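Local structure of dnab-like replicative helicase (3BH0) at residues D133-S136 and E137-G140; S207-S210 and R211-K215; P242-S245 and D246-E249. The protein is the C-terminal ATPase domain of a DnaB-family replicative helicase, which probably unwinds duplex DNA 5'-3' using ATP hydrolysis. One frame throughout, in Å; residues are numbered along the deposited sequence.

Contact 1 of 3, residues D133-S136 and E137-G140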
ATOM      1  N   ASP A 133      11.135 -20.951  24.048  1.00 74.37           N
ATOM      2  CA  ASP A 133      10.307 -21.452  25.153  1.00 74.43           C
ATOM      3  C   ASP A 133       8.830 -21.057  25.120  1.00 74.38           C
ATOM      4  O   ASP A 133       7.971 -21.916  25.313  1.00 74.51           O
ATOM      5  CB  ASP A 133      10.927 -21.158  26.525  1.00 74.54           C
ATOM      6  CG  ASP A 133      11.159 -19.691  26.761  1.00 74.64           C
ATOM      7  OD1 ASP A 133      11.265 -18.958  25.761  1.00 75.51           O
ATOM      8  OD2 ASP A 133      11.243 -19.265  27.937  1.00 73.91           O
ATOM      9  N   PHE A 134       8.531 -19.782  24.869  1.00 74.40           N
ATOM     10  CA  PHE A 134       7.147 -19.270  25.002  1.00 74.51           C
ATOM     11  C   PHE A 134       6.191 -19.883  23.972  1.00 74.46           C
ATOM     12  O   PHE A 134       4.980 -19.714  24.071  1.00 74.49           O
ATOM     13  CB  PHE A 134       7.082 -17.725  24.923  1.00 74.44           C
ATOM     14  CG  PHE A 134       7.851 -16.988  26.014  1.00 74.62           C
ATOM     15  CD1 PHE A 134       7.730 -15.601  26.131  1.00 75.16           C
ATOM     16  CD2 PHE A 134       8.680 -17.656  26.918  1.00 75.11           C
ATOM     17  CE1 PHE A 134       8.439 -14.880  27.126  1.00 75.57           C
ATOM     18  CE2 PHE A 134       9.400 -16.952  27.911  1.00 75.84           C
ATOM     19  CZ  PHE A 134       9.277 -15.559  28.014  1.00 75.52           C
ATOM     20  N   ALA A 135       6.739 -20.601  22.995  1.00 74.64           N
ATOM     21  CA  ALA A 135       5.938 -21.183  21.922  1.00 74.94           C
ATOM     22  C   ALA A 135       5.482 -22.601  22.214  1.00 75.26           C
ATOM     23  O   ALA A 135       6.248 -23.426  22.716  1.00 75.12           O
ATOM     24  CB  ALA A 135       6.701 -21.167  20.637  1.00 74.70           C
ATOM     25  N   SER A 136       4.233 -22.878  21.857  1.00 75.73           N
ATOM     26  CA  SER A 136       3.681 -24.220  21.931  1.00 76.33           C
ATOM     27  C   SER A 136       3.989 -24.969  20.630  1.00 76.51           C
ATOM     28  O   SER A 136       5.101 -24.878  20.106  1.00 76.78           O
ATOM     29  CB  SER A 136       2.174 -24.149  22.195  1.00 76.45           C
ATOM     30  OG  SER A 136       1.908 -23.436  23.397  1.00 76.87           O
ATOM     31  N   GLU A 137       3.007 -25.707  20.121  1.00 76.68           N
ATOM     32  CA  GLU A 137       3.115 -26.379  18.829  1.00 76.74           C
ATOM     33  C   GLU A 137       2.755 -25.397  17.708  1.00 76.75           C
ATOM     34  O   GLU A 137       1.855 -25.642  16.889  1.00 76.59           O
ATOM     35  CB  GLU A 137       2.244 -27.638  18.801  1.00 77.01           C
ATOM     36  CG  GLU A 137       2.798 -28.805  19.636  1.00 77.62           C
ATOM     37  CD  GLU A 137       2.805 -28.541  21.145  1.00 78.91           C
ATOM     38  OE1 GLU A 137       1.905 -27.830  21.651  1.00 79.93           O
ATOM     39  OE2 GLU A 137       3.714 -29.052  21.836  1.00 79.08           O
ATOM     40  N   ASP A 138       3.478 -24.273  17.716  1.00 76.56           N
ATOM     41  CA  ASP A 138       3.346 -23.187  16.750  1.00 76.17           C
ATOM     42  C   ASP A 138       4.404 -23.314  15.656  1.00 75.98           C
ATOM     43  O   ASP A 138       4.480 -22.465  14.759  1.00 76.19           O
ATOM     44  CB  ASP A 138       3.541 -21.833  17.451  1.00 76.18           C
ATOM     45  CG  ASP A 138       2.620 -21.637  18.639  1.00 76.43           C
ATOM     46  OD1 ASP A 138       1.386 -21.562  18.445  1.00 77.52           O
ATOM     47  OD2 ASP A 138       3.136 -21.534  19.770  1.00 76.25           O
ATOM     48  N   TRP A 139       5.233 -24.358  15.738  1.00 75.41           N
ATOM     49  CA  TRP A 139       6.358 -24.535  14.812  1.00 74.93           C
ATOM     50  C   TRP A 139       5.913 -25.017  13.433  1.00 74.92           C
ATOM     51  O   TRP A 139       6.621 -24.823  12.439  1.00 74.85           O
ATOM     52  CB  TRP A 139       7.408 -25.474  15.402  1.00 74.58           C
ATOM     53  CG  TRP A 139       7.963 -24.972  16.687  1.00 74.10           C
ATOM     54  CD1 TRP A 139       7.447 -25.173  17.933  1.00 73.66           C
ATOM     55  CD2 TRP A 139       9.136 -24.168  16.861  1.00 74.03           C
ATOM     56  NE1 TRP A 139       8.225 -24.550  18.875  1.00 73.76           N
ATOM     57  CE2 TRP A 139       9.271 -23.927  18.246  1.00 73.75           C
ATOM     58  CE3 TRP A 139      10.087 -23.628  15.984  1.00 73.99           C
ATOM     59  CZ2 TRP A 139      10.321 -23.168  18.778  1.00 73.66           C
ATOM     60  CZ3 TRP A 139      11.130 -22.873  16.513  1.00 73.83           C
ATOM     61  CH2 TRP A 139      11.236 -22.651  17.899  1.00 73.95           C
ATOM     62  N   GLY A 140       4.745 -25.657  13.393  1.00 74.88           N
ATOM     63  CA  GLY A 140       4.114 -26.066  12.140  1.00 74.81           C
ATOM     64  C   GLY A 140       3.593 -24.846  11.409  1.00 74.60           C
ATOM     65  O   GLY A 140       3.730 -24.741  10.190  1.00 74.70           O
TER
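Ser136 and Asp138 clasp each other across Glu137, the central residue of an inverse gamma turn in the short link between helix 131-134 and helix 139-150. Two hydrogen bonds run in opposite senses between the flanking residues. Asp138 N donates to Ser136 O at 3.0 Å, the bond that closes the turn; so sharp a kink puts the donor above the carbonyl plane, with a C=O...N angle of only 82°. In the other direction Ser136 N reaches Asp138 OD2 at 2.7 Å. This second bond is short but bent, 133° at the hydrogen, and it meets OD2 on the anti side of the carboxylate, somewhat out of its plane. The aspartate can fold back in this way because its CG stands anti to its own carbonyl carbon (chi1 -54°), beside the backbone N that is itself tied to Ser136. Backbone and side chain of one residue thus grip both the N-H and the C=O of the other.

Van der Waals contacts surround this pair. Ala135 CB lies 3.7 Å from Asp138 OD2 and approaches the indole of Trp139 obliquely, 4.1 Å from NE1. The Glu137 chain bends at chi2, which brings OE1 back to within 3.7 Å of Ser136 CB. The contact lies on the protein surface, where Trp139 also makes a cation-pi interaction with Arg131 of the preceding helix.

The indole turns its edge to the gamma turn: Ser136 O sits near the ring plane, 3.2 Å from Trp139 CD1, while the neighbouring NE1 is too poorly angled to bond to this oxygen.

Contact 2 of 3, residues S207-S210 and R211-K215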
ATOM      1  N   SER A 207       6.596  17.874  -3.605  1.00 37.94           N
ATOM      2  CA  SER A 207       5.965  18.052  -4.910  1.00 37.34           C
ATOM      3  C   SER A 207       6.707  17.272  -5.995  1.00 36.92           C
ATOM      4  O   SER A 207       6.085  16.502  -6.743  1.00 36.61           O
ATOM      5  CB  SER A 207       5.904  19.538  -5.264  1.00 37.54           C
ATOM      6  OG  SER A 207       4.908  20.198  -4.494  1.00 38.97           O
ATOM      7  N   GLN A 208       8.033  17.455  -6.057  1.00 36.70           N
ATOM      8  CA  GLN A 208       8.892  16.726  -7.013  1.00 36.68           C
ATOM      9  C   GLN A 208       8.804  15.225  -6.806  1.00 36.34           C
ATOM     10  O   GLN A 208       8.556  14.488  -7.758  1.00 36.90           O
ATOM     11  CB  GLN A 208      10.354  17.168  -6.923  1.00 37.06           C
ATOM     12  CG  GLN A 208      11.355  16.143  -7.519  1.00 37.42           C
ATOM     13  CD  GLN A 208      11.858  15.129  -6.479  1.00 38.20           C
ATOM     14  OE1 GLN A 208      12.213  15.497  -5.362  1.00 39.49           O
ATOM     15  NE2 GLN A 208      11.890  13.857  -6.853  1.00 36.06           N
ATOM     16  N   ILE A 209       8.982  14.768  -5.568  1.00 35.99           N
ATOM     17  CA  ILE A 209       8.824  13.337  -5.273  1.00 35.32           C
ATOM     18  C   ILE A 209       7.491  12.804  -5.803  1.00 35.30           C
ATOM     19  O   ILE A 209       7.442  11.741  -6.411  1.00 35.46           O
ATOM     20  CB  ILE A 209       8.970  13.017  -3.773  1.00 35.59           C
ATOM     21  CG1 ILE A 209      10.400  13.296  -3.291  1.00 34.01           C
ATOM     22  CG2 ILE A 209       8.580  11.545  -3.512  1.00 35.58           C
ATOM     23  CD1 ILE A 209      10.544  13.384  -1.769  1.00 33.91           C
ATOM     24  N   SER A 210       6.421  13.561  -5.594  1.00 35.49           N
ATOM     25  CA  SER A 210       5.071  13.157  -6.020  1.00 35.94           C
ATOM     26  C   SER A 210       4.923  13.055  -7.552  1.00 35.54           C
ATOM     27  O   SER A 210       4.467  12.032  -8.072  1.00 35.36           O
ATOM     28  CB  SER A 210       4.020  14.107  -5.406  1.00 36.06           C
ATOM     29  OG  SER A 210       2.790  14.086  -6.128  1.00 37.88           O
ATOM     30  N   ARG A 211       5.320  14.111  -8.266  1.00 35.63           N
ATOM     31  CA  ARG A 211       5.287  14.116  -9.738  1.00 35.64           C
ATOM     32  C   ARG A 211       6.059  12.947 -10.309  1.00 35.45           C
ATOM     33  O   ARG A 211       5.556  12.235 -11.193  1.00 36.01           O
ATOM     34  CB  ARG A 211       5.846  15.425 -10.315  1.00 35.24           C
ATOM     35  CG  ARG A 211       4.908  16.596 -10.206  1.00 35.70           C
ATOM     36  CD  ARG A 211       5.453  17.806 -10.950  1.00 36.51           C
ATOM     37  NE  ARG A 211       6.757  18.228 -10.438  1.00 32.61           N
ATOM     38  CZ  ARG A 211       6.913  19.149  -9.498  1.00 32.24           C
ATOM     39  NH1 ARG A 211       5.841  19.726  -8.980  1.00 31.11           N
ATOM     40  NH2 ARG A 211       8.135  19.501  -9.077  1.00 31.54           N
ATOM     41  N   ASP A 212       7.268  12.742  -9.782  1.00 35.00           N
ATOM     42  CA  ASP A 212       8.172  11.703 -10.272  1.00 34.75           C
ATOM     43  C   ASP A 212       7.628  10.289 -10.021  1.00 34.48           C
ATOM     44  O   ASP A 212       7.793   9.381 -10.870  1.00 33.75           O
ATOM     45  CB  ASP A 212       9.592  11.899  -9.696  1.00 34.80           C
ATOM     46  CG  ASP A 212      10.271  13.193 -10.203  1.00 34.93           C
ATOM     47  OD1 ASP A 212       9.664  13.897 -11.041  1.00 37.93           O
ATOM     48  OD2 ASP A 212      11.402  13.521  -9.772  1.00 32.54           O
ATOM     49  N   LEU A 213       6.958  10.113  -8.874  1.00 34.14           N
ATOM     50  CA  LEU A 213       6.357   8.815  -8.528  1.00 33.69           C
ATOM     51  C   LEU A 213       5.236   8.460  -9.480  1.00 33.51           C
ATOM     52  O   LEU A 213       5.069   7.299  -9.853  1.00 33.63           O
ATOM     53  CB  LEU A 213       5.865   8.773  -7.067  1.00 33.40           C
ATOM     54  CG  LEU A 213       6.970   8.535  -6.032  1.00 34.00           C
ATOM     55  CD1 LEU A 213       6.454   8.644  -4.607  1.00 32.62           C
ATOM     56  CD2 LEU A 213       7.702   7.190  -6.249  1.00 34.15           C
ATOM     57  N   LYS A 214       4.464   9.463  -9.871  1.00 34.23           N
ATOM     58  CA  LYS A 214       3.364   9.258 -10.815  1.00 34.78           C
ATOM     59  C   LYS A 214       3.910   9.017 -12.239  1.00 35.12           C
ATOM     60  O   LYS A 214       3.446   8.114 -12.951  1.00 34.84           O
ATOM     61  CB  LYS A 214       2.381  10.444 -10.748  1.00 34.34           C
ATOM     62  CG  LYS A 214       1.252  10.459 -11.789  1.00 34.55           C
ATOM     63  CD  LYS A 214       0.544   9.118 -11.927  1.00 33.99           C
ATOM     64  CE  LYS A 214      -0.633   9.196 -12.886  1.00 33.36           C
ATOM     65  NZ  LYS A 214      -1.328   7.872 -12.932  1.00 33.52           N
ATOM     66  N   LYS A 215       4.893   9.828 -12.638  1.00 35.78           N
ATOM     67  CA  LYS A 215       5.578   9.666 -13.925  1.00 36.57           C
ATOM     68  C   LYS A 215       6.170   8.248 -14.036  1.00 36.70           C
ATOM     69  O   LYS A 215       5.976   7.569 -15.044  1.00 36.09           O
ATOM     70  CB  LYS A 215       6.672  10.731 -14.093  1.00 36.66           C
ATOM     71  CG  LYS A 215       6.938  11.078 -15.547  1.00 39.71           C
ATOM     72  CD  LYS A 215       8.255  11.796 -15.758  1.00 42.51           C
ATOM     73  CE  LYS A 215       8.095  13.307 -15.673  1.00 44.89           C
ATOM     74  NZ  LYS A 215       9.375  13.986 -16.069  1.00 46.99           N
TER
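Gln208 and Asp212 sit one turn apart on helix 202-220 and are joined through their side chains as well as by the i to i+4 backbone bonds of the helix. From Gln208 CB, which lies 3.9 Å from Arg211 NH2, the chain sets off with CG nearly opposite the backbone N (chi1 160°), which puts Gln208 CG 3.5 Å from Asp212 OD2. A bend at chi2 then brings the amide round to the carboxylate. There Gln208 NE2 donates to Asp212 OD2 at 3.0 Å, in a nearly straight bond (162°). The acceptor lies close to the amide plane, yet the donor comes from above the carboxylate plane, 46° out of it. At the other corner of the amide, OE1 accepts from Ala196 N, so both ends of the group are held and its rotation is fixed.

Arg211 doubles back along the same turn. One face of its guanidinium lies over Ser207 O, and NH2 comes within 3.5 Å of Gln208 CA. On the buried side, Ile209 and Leu213 run side by side, CG2 to CD1 3.8 Å.

Helix 202-220 connects strands 183-188 and 223-228 as a beta-alpha-beta crossover of the RecA-like ATPase core. Its Ile209 and Leu213 pack on Val164 of helix 164-176, Ser210 OG bonds to Asp256 of helix 252-256, and Leu213 and Lys214 touch Phe70 of strand 70-74.

Contact 3 of 3, residues P242-S245 and D246-E249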
ATOM      1  N   PRO A 242      -9.451  11.726   8.696  1.00 45.65           N
ATOM      2  CA  PRO A 242      -8.583  12.547   7.840  1.00 44.97           C
ATOM      3  C   PRO A 242      -9.348  13.117   6.673  1.00 44.50           C
ATOM      4  O   PRO A 242     -10.286  12.486   6.191  1.00 44.28           O
ATOM      5  CB  PRO A 242      -7.531  11.553   7.338  1.00 44.82           C
ATOM      6  CG  PRO A 242      -7.617  10.393   8.272  1.00 45.09           C
ATOM      7  CD  PRO A 242      -9.047  10.311   8.684  1.00 45.02           C
ATOM      8  N   MET A 243      -8.967  14.312   6.240  1.00 44.25           N
ATOM      9  CA  MET A 243      -9.490  14.875   4.991  1.00 44.20           C
ATOM     10  C   MET A 243      -8.363  15.265   4.058  1.00 43.28           C
ATOM     11  O   MET A 243      -7.202  15.255   4.456  1.00 42.72           O
ATOM     12  CB  MET A 243     -10.413  16.060   5.245  1.00 43.91           C
ATOM     13  CG  MET A 243      -9.805  17.175   6.028  1.00 44.34           C
ATOM     14  SD  MET A 243     -11.099  18.239   6.663  1.00 46.53           S
ATOM     15  CE  MET A 243     -12.282  17.042   7.288  1.00 44.97           C
ATOM     16  N   LEU A 244      -8.715  15.605   2.822  1.00 43.04           N
ATOM     17  CA  LEU A 244      -7.722  15.887   1.783  1.00 43.19           C
ATOM     18  C   LEU A 244      -6.832  17.071   2.128  1.00 43.81           C
ATOM     19  O   LEU A 244      -5.647  17.067   1.800  1.00 43.88           O
ATOM     20  CB  LEU A 244      -8.374  16.064   0.408  1.00 42.62           C
ATOM     21  CG  LEU A 244      -8.986  14.813  -0.226  1.00 41.25           C
ATOM     22  CD1 LEU A 244      -9.823  15.226  -1.432  1.00 41.42           C
ATOM     23  CD2 LEU A 244      -7.943  13.792  -0.631  1.00 38.55           C
ATOM     24  N   SER A 245      -7.405  18.059   2.812  1.00 44.89           N
ATOM     25  CA  SER A 245      -6.654  19.199   3.331  1.00 46.21           C
ATOM     26  C   SER A 245      -5.556  18.810   4.347  1.00 47.15           C
ATOM     27  O   SER A 245      -4.631  19.591   4.585  1.00 47.69           O
ATOM     28  CB  SER A 245      -7.608  20.236   3.951  1.00 46.42           C
ATOM     29  OG  SER A 245      -8.063  19.823   5.231  1.00 46.42           O
ATOM     30  N   ASP A 246      -5.642  17.615   4.934  1.00 47.90           N
ATOM     31  CA  ASP A 246      -4.627  17.156   5.905  1.00 48.69           C
ATOM     32  C   ASP A 246      -3.252  16.867   5.290  1.00 50.17           C
ATOM     33  O   ASP A 246      -2.242  16.766   6.002  1.00 49.86           O
ATOM     34  CB  ASP A 246      -5.135  15.944   6.690  1.00 47.67           C
ATOM     35  CG  ASP A 246      -6.278  16.295   7.610  1.00 46.19           C
ATOM     36  OD1 ASP A 246      -6.240  17.399   8.199  1.00 43.21           O
ATOM     37  OD2 ASP A 246      -7.211  15.473   7.745  1.00 43.49           O
ATOM     38  N   LEU A 247      -3.215  16.743   3.966  1.00 52.29           N
ATOM     39  CA  LEU A 247      -1.961  16.504   3.263  1.00 54.58           C
ATOM     40  C   LEU A 247      -1.151  17.808   3.107  1.00 56.21           C
ATOM     41  O   LEU A 247      -0.328  17.917   2.207  1.00 56.91           O
ATOM     42  CB  LEU A 247      -2.230  15.820   1.914  1.00 54.03           C
ATOM     43  CG  LEU A 247      -2.904  14.436   1.932  1.00 54.02           C
ATOM     44  CD1 LEU A 247      -3.671  14.153   0.635  1.00 52.35           C
ATOM     45  CD2 LEU A 247      -1.903  13.325   2.221  1.00 53.27           C
ATOM     46  N   ARG A 248      -1.361  18.760   4.025  1.00 58.41           N
ATOM     47  CA  ARG A 248      -0.868  20.165   3.934  1.00 60.23           C
ATOM     48  C   ARG A 248       0.529  20.379   3.363  1.00 60.73           C
ATOM     49  O   ARG A 248       0.682  21.011   2.314  1.00 60.90           O
ATOM     50  CB  ARG A 248      -0.963  20.878   5.296  1.00 60.61           C
ATOM     51  CG  ARG A 248      -0.913  22.415   5.214  1.00 62.98           C
ATOM     52  CD  ARG A 248       0.510  22.999   5.073  1.00 65.73           C
ATOM     53  NE  ARG A 248       0.470  24.468   5.060  1.00 68.84           N
ATOM     54  CZ  ARG A 248       1.506  25.270   4.802  1.00 70.35           C
ATOM     55  NH1 ARG A 248       2.710  24.766   4.517  1.00 71.16           N
ATOM     56  NH2 ARG A 248       1.336  26.590   4.827  1.00 69.61           N
ATOM     57  N   GLU A 249       1.528  19.840   4.064  1.00 61.53           N
ATOM     58  CA  GLU A 249       2.948  20.149   3.836  1.00 62.45           C
ATOM     59  C   GLU A 249       3.491  19.659   2.483  1.00 62.29           C
ATOM     60  O   GLU A 249       4.676  19.842   2.165  1.00 62.37           O
ATOM     61  CB  GLU A 249       3.809  19.608   5.000  1.00 62.85           C
ATOM     62  CG  GLU A 249       3.386  20.091   6.409  1.00 64.33           C
ATOM     63  CD  GLU A 249       2.408  19.139   7.125  1.00 67.31           C
ATOM     64  OE1 GLU A 249       1.580  18.481   6.449  1.00 68.97           O
ATOM     65  OE2 GLU A 249       2.462  19.052   8.375  1.00 67.29           O
TER
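Met243 and Asp246 pair at the start of a short 3-10 turn beginning at Leu244, in the loop that leads from strand 223-228 to helix 252-256 of the RecA-like ATPase core. The turn is made by two backbone bonds of the i to i+3 kind. Asp246 N donates to Met243 O at 2.9 Å, and Leu247 N to Leu244 O at 3.3 Å; in each the donor stands above the carbonyl plane.

The polar side-chain contact runs back from Asp246 to Met243, alongside the first of these bonds. Asp246 OD2 takes the backbone N-H of Met243 at 2.6 Å in an almost straight bond (171°), reached from above the carboxylate plane. CG of the aspartate stands anti to its carbonyl carbon (chi1 -68°), which turns the carboxylate back toward the entrance of the turn. Asp246 is buried, but the same OD2 also forms a salt bridge with Arg237, whose positive charge probably helps to keep the carboxylate ionised.

Apolar atoms close round this centre. Met243 CG comes 3.5 Å from Asp246 OD2, the two side chains crossing at a slant, and Pro242 CA lies 3.2 Å from that oxygen. Pro242 packs on Leu230 and on Phe262 and Tyr264 of strand 259-265, near but not touching the presumed Walker A loop. Leu244 reaches Ile260 on the same strand and, with Leu247, Glu254 of helix 252-256, so the turn links the central sheet to the helix that follows.

Between the two leucines the fit is looser: Leu244 CD2 and Leu247 CD1 are 4.5 Å apart, and Leu247 CD1 lies closer, at 3.7 Å, to Leu244 O.

Overall arrangement
From the N terminus the three contacts come in series; each is local, and none encloses or crosses another. Contact 1 shapes the link between helices 131-134 and 139-150, about 31 Å from the centre of the chain, before the edge strand 154-157. Contact 2 lies within the crossover helix 202-220, and contact 3 follows strand 223-228, in the loop before helix 252-256. Contacts 2 and 3 are neighbours, with nearest atoms about 6 Å apart, and both join helix 252-256 to the central sheet, through strand 70-74 and strand 259-265 respectively. Contact 1, a surface link, lies across the chain's centre from them, 46 Å and 44 Å away between centres.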